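Local coordinates for protein isomaltose glucohydrolase (Kribbella flavida, PDB 5Z3E) that hydrolyses the alpha-1,6-glucosidic linkage of isomaltose from its non-reducing end, releasing beta-D-glucose and D-glucose inside the cell, at residues 316-328 / 381-395. The protein carries 1 engineered substitution. Numbering follows the deposited sequence.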
loop_
_atom_site.group_PDB
_atom_site.type_symbol
_atom_site.label_atom_id
_atom_site.label_comp_id
_atom_site.label_asym_id
_atom_site.label_seq_id
_atom_site.Cartn_x
_atom_site.Cartn_y
_atom_site.Cartn_z
ATOM N N TRP A 316 6.771 3.624 -11.927
ATOM C CA TRP A 316 6.328 4.098 -10.619
ATOM C C TRP A 316 7.381 3.879 -9.553
ATOM O O TRP A 316 7.821 2.750 -9.279
ATOM C CB TRP A 316 5.028 3.387 -10.238
ATOM C CG TRP A 316 3.846 3.971 -10.970
ATOM C CD1 TRP A 316 3.580 3.969 -12.313
ATOM C CD2 TRP A 316 2.778 4.699 -10.359
ATOM N NE1 TRP A 316 2.419 4.662 -12.562
ATOM C CE2 TRP A 316 1.912 5.113 -11.380
ATOM C CE3 TRP A 316 2.469 5.015 -9.034
ATOM C CZ2 TRP A 316 0.752 5.816 -11.117
ATOM C CZ3 TRP A 316 1.330 5.724 -8.777
ATOM C CH2 TRP A 316 0.471 6.112 -9.813
ATOM N N ILE A 317 7.752 4.967 -8.871
ATOM C CA ILE A 317 8.741 4.930 -7.814
ATOM C C ILE A 317 8.347 3.907 -6.745
ATOM O O ILE A 317 9.175 3.115 -6.284
ATOM C CB ILE A 317 8.979 6.323 -7.209
ATOM C CG1 ILE A 317 9.887 7.193 -8.108
ATOM C CG2 ILE A 317 9.593 6.228 -5.830
ATOM C CD1 ILE A 317 9.363 7.512 -9.473
ATOM N N LEU A 318 7.072 3.927 -6.322
ATOM C CA LEU A 318 6.658 3.070 -5.218
ATOM C C LEU A 318 6.768 1.598 -5.594
ATOM O O LEU A 318 6.990 0.761 -4.727
ATOM C CB LEU A 318 5.253 3.473 -4.736
ATOM C CG LEU A 318 4.084 3.181 -5.658
ATOM C CD1 LEU A 318 3.529 1.786 -5.408
ATOM C CD2 LEU A 318 2.992 4.207 -5.496
ATOM N N LEU A 319 6.582 1.275 -6.876
ATOM C CA LEU A 319 6.663 -0.097 -7.332
ATOM C C LEU A 319 8.118 -0.551 -7.479
ATOM O O LEU A 319 8.422 -1.707 -7.177
ATOM C CB LEU A 319 5.887 -0.321 -8.610
ATOM C CG LEU A 319 4.369 -0.168 -8.496
ATOM C CD1 LEU A 319 3.726 -0.401 -9.837
ATOM C CD2 LEU A 319 3.797 -1.123 -7.437
ATOM N N SER A 320 9.006 0.335 -7.926
ATOM C CA SER A 320 10.433 0.014 -7.883
ATOM C C SER A 320 10.907 -0.208 -6.455
ATOM O O SER A 320 11.699 -1.103 -6.191
ATOM C CB SER A 320 11.219 1.118 -8.565
ATOM O OG SER A 320 10.937 1.139 -9.939
ATOM N N ALA A 321 10.388 0.588 -5.523
ATOM C CA ALA A 321 10.757 0.424 -4.130
ATOM C C ALA A 321 10.228 -0.894 -3.590
ATOM O O ALA A 321 10.914 -1.591 -2.847
ATOM C CB ALA A 321 10.211 1.572 -3.304
ATOM N N LEU A 322 8.981 -1.227 -3.920
ATOM C CA LEU A 322 8.384 -2.481 -3.484
ATOM C C LEU A 322 9.168 -3.689 -3.994
ATOM O O LEU A 322 9.417 -4.650 -3.256
ATOM C CB LEU A 322 6.935 -2.517 -3.977
ATOM C CG LEU A 322 6.151 -3.753 -3.635
ATOM C CD1 LEU A 322 5.997 -3.939 -2.139
ATOM C CD2 LEU A 322 4.796 -3.667 -4.323
ATOM N N LEU A 323 9.539 -3.660 -5.277
ATOM C CA LEU A 323 10.332 -4.751 -5.824
ATOM C C LEU A 323 11.693 -4.799 -5.134
ATOM O O LEU A 323 12.161 -5.878 -4.756
ATOM C CB LEU A 323 10.452 -4.647 -7.346
ATOM C CG LEU A 323 11.198 -5.800 -8.007
ATOM C CD1 LEU A 323 10.598 -7.167 -7.696
ATOM C CD2 LEU A 323 11.248 -5.585 -9.516
ATOM N N GLY A 324 12.330 -3.640 -4.952
ATOM C CA GLY A 324 13.602 -3.622 -4.266
ATOM C C GLY A 324 13.537 -4.200 -2.855
ATOM O O GLY A 324 14.437 -4.925 -2.427
ATOM N N TRP A 325 12.472 -3.856 -2.122
ATOM C CA TRP A 325 12.261 -4.361 -0.760
ATOM C C TRP A 325 12.191 -5.881 -0.796
ATOM O O TRP A 325 12.790 -6.583 0.003
ATOM C CB TRP A 325 10.980 -3.725 -0.254
ATOM C CG TRP A 325 10.537 -4.041 1.149
ATOM C CD1 TRP A 325 11.173 -4.736 2.140
ATOM C CD2 TRP A 325 9.310 -3.579 1.709
ATOM N NE1 TRP A 325 10.395 -4.726 3.275
ATOM C CE2 TRP A 325 9.255 -4.026 3.036
ATOM C CE3 TRP A 325 8.247 -2.830 1.206
ATOM C CZ2 TRP A 325 8.162 -3.738 3.877
ATOM C CZ3 TRP A 325 7.186 -2.551 2.021
ATOM C CH2 TRP A 325 7.144 -2.996 3.334
ATOM N N ASN A 326 11.424 -6.395 -1.767
ATOM C CA ASN A 326 11.273 -7.825 -1.939
ATOM C C ASN A 326 12.588 -8.519 -2.339
ATOM O O ASN A 326 12.869 -9.625 -1.858
ATOM C CB ASN A 326 10.143 -8.112 -2.906
ATOM C CG ASN A 326 8.845 -8.184 -2.150
ATOM O OD1 ASN A 326 8.523 -9.253 -1.617
ATOM N ND2 ASN A 326 8.167 -7.057 -1.990
ATOM N N LEU A 327 13.385 -7.866 -3.173
ATOM C CA LEU A 327 14.691 -8.423 -3.523
ATOM C C LEU A 327 15.600 -8.460 -2.304
ATOM O O LEU A 327 16.267 -9.468 -2.055
ATOM C CB LEU A 327 15.296 -7.600 -4.657
ATOM C CG LEU A 327 14.606 -7.787 -6.004
ATOM C CD1 LEU A 327 15.022 -6.698 -6.991
ATOM C CD2 LEU A 327 14.869 -9.162 -6.585
ATOM N N ALA A 328 15.608 -7.384 -1.513
ATOM C CA ALA A 328 16.427 -7.359 -0.306
ATOM C C ALA A 328 16.049 -8.506 0.629
ATOM O O ALA A 328 16.894 -9.216 1.154
ATOM C CB ALA A 328 16.308 -6.033 0.403
ATOM N N LEU A 381 4.819 12.741 -4.277
ATOM C CA LEU A 381 3.831 11.779 -3.813
ATOM C C LEU A 381 4.353 11.247 -2.477
ATOM O O LEU A 381 5.433 10.678 -2.417
ATOM C CB LEU A 381 3.689 10.625 -4.810
ATOM C CG LEU A 381 2.558 9.671 -4.436
ATOM C CD1 LEU A 381 1.203 10.272 -4.736
ATOM C CD2 LEU A 381 2.708 8.315 -5.113
ATOM N N LEU A 382 3.598 11.452 -1.392
ATOM C CA LEU A 382 4.134 11.045 -0.096
ATOM C C LEU A 382 4.469 9.560 -0.045
ATOM O O LEU A 382 5.477 9.170 0.514
ATOM C CB LEU A 382 3.239 11.467 1.068
ATOM C CG LEU A 382 3.501 12.860 1.644
ATOM C CD1 LEU A 382 3.150 13.958 0.669
ATOM C CD2 LEU A 382 2.770 13.049 2.942
ATOM N N TRP A 383 3.629 8.734 -0.671
ATOM C CA TRP A 383 3.858 7.296 -0.712
ATOM C C TRP A 383 5.208 6.968 -1.373
ATOM O O TRP A 383 5.913 6.063 -0.947
ATOM C CB TRP A 383 2.670 6.632 -1.406
ATOM C CG TRP A 383 2.629 5.121 -1.387
ATOM C CD1 TRP A 383 3.449 4.266 -0.725
ATOM C CD2 TRP A 383 1.691 4.310 -2.113
ATOM N NE1 TRP A 383 3.087 2.964 -1.006
ATOM C CE2 TRP A 383 2.007 2.964 -1.858
ATOM C CE3 TRP A 383 0.631 4.591 -2.985
ATOM C CZ2 TRP A 383 1.332 1.914 -2.451
ATOM C CZ3 TRP A 383 -0.026 3.529 -3.591
ATOM C CH2 TRP A 383 0.339 2.219 -3.332
ATOM N N SER A 384 5.605 7.727 -2.395
ATOM C CA SER A 384 6.939 7.521 -2.973
ATOM C C SER A 384 8.029 7.676 -1.918
ATOM O O SER A 384 8.952 6.864 -1.843
ATOM C CB SER A 384 7.209 8.503 -4.109
ATOM O OG SER A 384 6.418 8.217 -5.226
ATOM N N HIS A 385 7.932 8.745 -1.139
ATOM C CA HIS A 385 8.869 8.985 -0.065
ATOM C C HIS A 385 8.811 7.941 1.037
ATOM O O HIS A 385 9.839 7.529 1.571
ATOM C CB HIS A 385 8.685 10.403 0.481
ATOM C CG HIS A 385 9.148 11.459 -0.483
ATOM N ND1 HIS A 385 10.490 11.766 -0.626
ATOM C CD2 HIS A 385 8.492 12.219 -1.389
ATOM C CE1 HIS A 385 10.619 12.675 -1.563
ATOM N NE2 HIS A 385 9.426 12.981 -2.059
ATOM N N GLY A 386 7.591 7.514 1.388
ATOM C CA GLY A 386 7.476 6.466 2.382
ATOM C C GLY A 386 8.146 5.182 1.954
ATOM O O GLY A 386 8.837 4.540 2.745
ATOM N N MET A 387 7.928 4.797 0.703
ATOM C CA MET A 387 8.536 3.583 0.189
ATOM C C MET A 387 10.053 3.695 0.079
ATOM O O MET A 387 10.776 2.727 0.319
ATOM C CB MET A 387 7.965 3.194 -1.172
ATOM C CG MET A 387 6.544 2.868 -1.214
ATOM S SD MET A 387 6.056 1.465 -0.102
ATOM C CE MET A 387 6.810 0.126 -0.921
ATOM N N TYR A 388 10.545 4.878 -0.294
ATOM C CA TYR A 388 11.986 5.109 -0.299
ATOM C C TYR A 388 12.568 4.863 1.096
ATOM O O TYR A 388 13.591 4.171 1.248
ATOM C CB TYR A 388 12.300 6.536 -0.762
ATOM C CG TYR A 388 13.781 6.803 -0.708
ATOM C CD1 TYR A 388 14.604 6.384 -1.726
ATOM C CD2 TYR A 388 14.353 7.419 0.401
ATOM C CE1 TYR A 388 15.971 6.576 -1.644
ATOM C CE2 TYR A 388 15.700 7.597 0.501
ATOM C CZ TYR A 388 16.515 7.216 -0.521
ATOM O OH TYR A 388 17.886 7.365 -0.447
ATOM N N LEU A 389 11.909 5.412 2.119
ATOM C CA LEU A 389 12.367 5.199 3.482
ATOM C C LEU A 389 12.387 3.732 3.864
ATOM O O LEU A 389 13.326 3.273 4.529
ATOM C CB LEU A 389 11.527 6.002 4.467
ATOM C CG LEU A 389 11.739 7.513 4.419
ATOM C CD1 LEU A 389 10.774 8.180 5.366
ATOM C CD2 LEU A 389 13.189 7.874 4.796
ATOM N N ILE A 390 11.358 2.976 3.486
ATOM C CA ILE A 390 11.326 1.556 3.791
ATOM C C ILE A 390 12.504 0.841 3.145
ATOM O O ILE A 390 13.197 0.071 3.797
ATOM C CB ILE A 390 9.983 0.919 3.386
ATOM C CG1 ILE A 390 8.832 1.510 4.192
ATOM C CG2 ILE A 390 10.054 -0.592 3.563
ATOM C CD1 ILE A 390 7.448 1.115 3.710
ATOM N N LEU A 391 12.714 1.058 1.849
ATOM C CA LEU A 391 13.776 0.339 1.164
ATOM C C LEU A 391 15.164 0.754 1.707
ATOM O O LEU A 391 16.040 -0.088 1.920
ATOM C CB LEU A 391 13.679 0.559 -0.341
ATOM C CG LEU A 391 14.770 -0.128 -1.171
ATOM C CD1 LEU A 391 14.897 -1.592 -0.852
ATOM C CD2 LEU A 391 14.503 0.109 -2.650
ATOM N N ALA A 392 15.345 2.039 1.934
ATOM C CA ALA A 392 16.604 2.526 2.510
ATOM C C ALA A 392 16.850 1.847 3.854
ATOM O O ALA A 392 17.958 1.427 4.148
ATOM C CB ALA A 392 16.588 4.020 2.648
ATOM N N ASP A 393 15.805 1.741 4.687
ATOM C CA ASP A 393 15.958 1.097 5.972
ATOM C C ASP A 393 16.287 -0.391 5.824
ATOM O O ASP A 393 17.128 -0.918 6.557
ATOM C CB ASP A 393 14.661 1.264 6.781
ATOM C CG ASP A 393 14.798 0.747 8.166
ATOM O OD1 ASP A 393 15.790 1.121 8.849
ATOM O OD2 ASP A 393 13.909 -0.017 8.579
ATOM N N GLU A 394 15.627 -1.067 4.903
ATOM C CA GLU A 394 15.929 -2.487 4.657
ATOM C C GLU A 394 17.405 -2.685 4.300
ATOM O O GLU A 394 17.976 -3.737 4.606
ATOM C CB GLU A 394 15.055 -2.993 3.531
ATOM C CG GLU A 394 13.704 -3.287 3.912
ATOM C CD GLU A 394 13.610 -4.532 4.828
ATOM O OE1 GLU A 394 13.844 -5.657 4.392
ATOM O OE2 GLU A 394 13.261 -4.298 5.952
ATOM N N LEU A 395 17.979 -1.705 3.625
ATOM C CA LEU A 395 19.372 -1.778 3.185
ATOM C C LEU A 395 20.303 -1.153 4.195
ATOM O O LEU A 395 21.509 -1.045 3.911
ATOM C CB LEU A 395 19.479 -1.120 1.805
ATOM C CG LEU A 395 18.818 -1.957 0.685
ATOM C CD1 LEU A 395 18.663 -1.116 -0.573
ATOM C CD2 LEU A 395 19.603 -3.229 0.418
HETATM O O HOH W 1 5.396 6.093 -6.736
HETATM O O HOH W 2 10.367 -6.139 5.851
#
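Two near-parallel helices of the (alpha/alpha)6-barrel catalytic domain of glycoside hydrolase family 15 meet here through L318 with W383 and W325 with I390, their axes 8.6 Å apart and inclined by 19°. Each pair is a CH-pi contact, and the two pairs exchange roles: the tryptophan belongs to the later helix at the N-terminal end and to the earlier helix at the C-terminal end. L318 CD2 lies 3.5 Å from the centroid of the six-membered ring of W383, displaced toward the rim, while CD1 reaches the CZ2-CH2 side. At this end L381, which touches L318, also approaches A355, the engineered replacement of the inferred catalytic base. I390 CG2 is better centred, 6° off the normal of the six-membered ring of W325; it stands anti to the backbone N, which aims this methyl at the indole. Between the pairs M387 acts as a knob among L318, A321, L322 and W325. Its CB presses on A321 CB at 3.5 Å, tight for two carbons, and bends at chi2 and chi3 fold the chain back until CE meets the edge of W325 near CE3. L391 CD1 packs on the backbone at G324, 3.6 Å from its C atom. Polar links between the helices run through water: one molecule accepts from L318 N and donates to S384 OG, each at 2.8 Å, and S384 OG also hydrogen-bonds P354 O. Another accepts from W325 NE1 in the indole plane and donates weakly to E394 OE2, whose salt bridge is with R86. The interface is thus held mainly by apolar fit, with water bridging its polar groups.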